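PDB 3GYB: transcriptional regulators (LACI-FAMILY TRANSCRIPTIONAL REGULATORY PROTEIN) from Corynebacterium glutamicum, which probably binds cis-regulatory DNA as a LacI-family transcription factor and carries a periplasmic-binding-protein-like domain that binds a magnesium ion. Local coordinates for residues S26-D29 / V30-K34; T141-H145 / G146-L150. All coordinates share one frame; numbering follows the deposited sequence.

Interaction 1. Residues S26-D29 / V30-K34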
# COMPACT_ATOMS: atom_id res chain seq x y z
N SER A 26 1.12 8.88 -12.32
CA SER A 26 1.82 9.58 -13.39
C SER A 26 1.34 9.06 -14.75
O SER A 26 1.07 9.84 -15.67
CB SER A 26 3.33 9.38 -13.25
OG SER A 26 4.03 10.30 -14.06
N LEU A 27 1.22 7.74 -14.88
CA LEU A 27 0.73 7.15 -16.12
C LEU A 27 -0.63 7.74 -16.44
O LEU A 27 -0.92 8.13 -17.57
CB LEU A 27 0.56 5.63 -15.96
CG LEU A 27 1.74 4.66 -16.08
CD1 LEU A 27 1.31 3.29 -15.56
CD2 LEU A 27 2.19 4.58 -17.53
N SER A 28 -1.47 7.82 -15.41
CA SER A 28 -2.82 8.34 -15.55
C SER A 28 -2.85 9.80 -15.98
O SER A 28 -3.64 10.19 -16.85
CB SER A 28 -3.59 8.18 -14.23
OG SER A 28 -4.90 8.72 -14.35
N ASP A 29 -2.00 10.62 -15.38
CA ASP A 29 -1.96 12.04 -15.70
C ASP A 29 -1.67 12.28 -17.18
O ASP A 29 -2.12 13.27 -17.76
CB ASP A 29 -0.90 12.76 -14.86
CG ASP A 29 -1.25 12.80 -13.39
OD1 ASP A 29 -2.45 12.73 -13.06
OD2 ASP A 29 -0.32 12.91 -12.56
N VAL A 30 -0.91 11.38 -17.78
CA VAL A 30 -0.56 11.50 -19.19
C VAL A 30 -1.60 10.86 -20.11
O VAL A 30 -1.97 11.43 -21.13
CB VAL A 30 0.81 10.83 -19.49
CG1 VAL A 30 1.11 10.89 -20.98
CG2 VAL A 30 1.91 11.55 -18.72
N LEU A 31 -2.09 9.68 -19.73
CA LEU A 31 -3.05 8.96 -20.56
C LEU A 31 -4.53 9.32 -20.48
O LEU A 31 -5.19 9.39 -21.52
CB LEU A 31 -2.90 7.45 -20.31
CG LEU A 31 -1.52 6.87 -20.63
CD1 LEU A 31 -1.46 5.41 -20.22
CD2 LEU A 31 -1.23 7.03 -22.11
N THR A 32 -5.06 9.56 -19.29
CA THR A 32 -6.48 9.85 -19.17
C THR A 32 -6.96 11.14 -19.85
O THR A 32 -8.08 11.18 -20.37
CB THR A 32 -6.95 9.83 -17.69
OG1 THR A 32 -6.22 10.80 -16.93
CG2 THR A 32 -6.72 8.45 -17.10
N PRO A 33 -6.13 12.19 -19.87
CA PRO A 33 -6.59 13.42 -20.53
C PRO A 33 -6.82 13.16 -22.03
O PRO A 33 -7.54 13.91 -22.69
CB PRO A 33 -5.44 14.39 -20.29
CG PRO A 33 -4.91 13.95 -18.97
CD PRO A 33 -4.88 12.44 -19.13
N LYS A 34 -6.20 12.10 -22.54
CA LYS A 34 -6.32 11.75 -23.95
C LYS A 34 -7.45 10.77 -24.24
O LYS A 34 -7.59 10.30 -25.37
CB LYS A 34 -4.99 11.17 -24.45
CG LYS A 34 -3.86 12.19 -24.49
CD LYS A 34 -2.56 11.54 -24.92
CE LYS A 34 -1.45 12.57 -25.09
NZ LYS A 34 -1.75 13.54 -26.18
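T32 sets its side chain against S28, one turn back. Its OG1 sits between the backbone N and the carbonyl carbon (chi1 60°), which places T32 OG1 2.7 Å from S28 O. The hydroxyl donates from above the carbonyl plane. T32 N bonds the same oxygen at 2.9 Å, closer to that plane, so one carbonyl takes two donors from one residue. The methyl of T32 lies against the S28 hydroxyl, with T32 CG2 3.3 Å from S28 OG. That hydroxyl bonds T45 O of the second subunit, and T32 also packs on this T45. P33 rests CG against the preceding turn, 3.1 Å from D29 O. On another side of the helix, L31 N bonds L27 O at 2.9 Å, and L31 CG packs 3.4 Å from the same oxygen. V30 CG2 lies near S26 O, and V30 packs on Y236 and A239 of helix 231-246. The contact covers the last turns of helix 21-31 and the 3-10 segment 32-34 after it, in the beta-alpha-beta unit of strand 7-12, helix 21-31 and strand 37-41. The threonine hydroxyl donates to a carbonyl of the preceding turn, while the serine hydroxyl bonds across the subunit interface.

Interaction 2. Residues T141-H145 / G146-L150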
# COMPACT_ATOMS: atom_id res chain seq x y z
N THR A 141 29.93 -1.90 -5.14
CA THR A 141 30.22 -0.66 -4.44
C THR A 141 30.98 -0.94 -3.15
O THR A 141 31.91 -0.21 -2.81
CB THR A 141 28.94 0.12 -4.13
OG1 THR A 141 28.27 0.42 -5.36
CG2 THR A 141 29.26 1.42 -3.39
N MSE A 142 30.58 -1.98 -2.43
CA MSE A 142 31.28 -2.32 -1.20
C MSE A 142 32.74 -2.67 -1.51
O MSE A 142 33.65 -2.15 -0.88
CB MSE A 142 30.61 -3.52 -0.50
CG MSE A 142 29.28 -3.19 0.17
SE MSE A 142 29.42 -2.03 1.73
CE MSE A 142 30.18 -3.29 2.99
N ARG A 143 32.96 -3.53 -2.50
CA ARG A 143 34.32 -3.91 -2.88
C ARG A 143 35.13 -2.76 -3.47
O ARG A 143 36.35 -2.70 -3.32
CB ARG A 143 34.29 -5.08 -3.87
CG ARG A 143 33.74 -6.35 -3.26
CD ARG A 143 34.11 -7.58 -4.08
NE ARG A 143 33.64 -8.79 -3.42
CZ ARG A 143 32.41 -9.29 -3.54
NH1 ARG A 143 31.53 -8.68 -4.31
NH2 ARG A 143 32.07 -10.38 -2.87
N ALA A 144 34.45 -1.83 -4.13
CA ALA A 144 35.15 -0.69 -4.71
C ALA A 144 35.76 0.13 -3.58
O ALA A 144 36.83 0.73 -3.74
CB ALA A 144 34.19 0.17 -5.51
N HIS A 145 35.08 0.14 -2.43
CA HIS A 145 35.53 0.88 -1.26
C HIS A 145 36.31 0.05 -0.25
O HIS A 145 36.51 0.47 0.89
CB HIS A 145 34.32 1.54 -0.60
CG HIS A 145 33.71 2.63 -1.42
ND1 HIS A 145 34.27 3.89 -1.52
CD2 HIS A 145 32.62 2.64 -2.23
CE1 HIS A 145 33.55 4.62 -2.36
NE2 HIS A 145 32.55 3.88 -2.80
N GLY A 146 36.75 -1.14 -0.69
CA GLY A 146 37.53 -2.02 0.16
C GLY A 146 36.81 -2.72 1.29
O GLY A 146 37.43 -3.15 2.27
N LEU A 147 35.49 -2.85 1.16
CA LEU A 147 34.69 -3.50 2.18
C LEU A 147 34.11 -4.80 1.65
O LEU A 147 33.80 -4.92 0.46
CB LEU A 147 33.54 -2.58 2.62
CG LEU A 147 33.97 -1.23 3.22
CD1 LEU A 147 32.73 -0.38 3.50
CD2 LEU A 147 34.76 -1.46 4.49
N GLU A 148 33.98 -5.78 2.53
CA GLU A 148 33.43 -7.08 2.16
C GLU A 148 31.92 -6.99 2.32
O GLU A 148 31.42 -6.73 3.42
CB GLU A 148 33.99 -8.18 3.05
CG GLU A 148 33.51 -9.58 2.66
CD GLU A 148 33.99 -10.00 1.28
OE1 GLU A 148 33.40 -10.95 0.71
OE2 GLU A 148 34.96 -9.40 0.77
N PRO A 149 31.17 -7.19 1.23
CA PRO A 149 29.71 -7.12 1.32
C PRO A 149 29.10 -8.28 2.09
O PRO A 149 29.67 -9.37 2.15
CB PRO A 149 29.28 -7.09 -0.14
CG PRO A 149 30.32 -7.96 -0.80
CD PRO A 149 31.60 -7.47 -0.15
N LEU A 150 27.93 -8.03 2.68
CA LEU A 150 27.20 -9.05 3.42
C LEU A 150 25.74 -8.91 3.03
O LEU A 150 25.20 -7.81 3.05
CB LEU A 150 27.35 -8.84 4.92
CG LEU A 150 26.48 -9.74 5.81
CD1 LEU A 150 26.87 -11.20 5.62
CD2 LEU A 150 26.65 -9.33 7.26
O HOH W 1 36.50 -9.40 -2.21
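L147 N reaches back to M142 O at 2.8 Å, and G146 N bonds R143 O at 3.1 Å, as the chain turns off the end of helix 129-144. Both donors stand above the carbonyl planes they bond to. The side chains pack across this turn. M142 is a selenomethionine. Its CG is anti to the carbonyl carbon, and the chain bends at both chi2 and chi3. These bends bring its methyl against L147, where M142 CE is 3.5 Å from L147 CB, a tight carbon contact. L147 CD1 lies beside the selenium. Nearer the backbone, M142 CB meets P149 CB at 3.8 Å, the two side chains running past each other in opposite directions. M142 is buried and also packs on T110 of helix 102-115.

The two backbone bonds and the positive phi of G146 (73°) make a Schellman motif, with G146 as the C-prime residue. It ends the helix and sends the chain toward strand 150-151, within the periplasmic-binding-protein-like fold.

On the outer side, R143 is extended from CG to NE and crosses P149 at about a right angle. P149 CG sits over one face of the guanidinium, near its rim, 3.6 Å from R143 NH2. E148 runs alongside R143 in the same direction, its carboxylate turned 77° from the guanidinium plane. Their salt bridge is long, R143 NH2 to E148 OE1 at 3.9 Å. A water at the guanidinium edge accepts from R143 NE at 3.2 Å and donates weakly to E148 OE2. R143 NH1 also has a weak, long ion pair with E139.

How the interactions relate
Interactions 1 and 2 lie on opposite sides of the chain's centre. Their centres are 42 Å apart and their nearest atoms about 28 Å apart, so they do not touch. They follow in series along the chain. Both involve the C-terminal part of a helix and the residues that follow it, but their surroundings differ. Interaction 1 is largely buried, between helix 231-246, strand 37-41 and the second subunit. Interaction 2 is mostly at the surface, and no other chain of the assembly touches it. Interaction 1 is also nearer the metal: the S26 side chain is about 10 Å from the magnesium ion held by D212, D229 and S231. Interaction 2 lies away from that site.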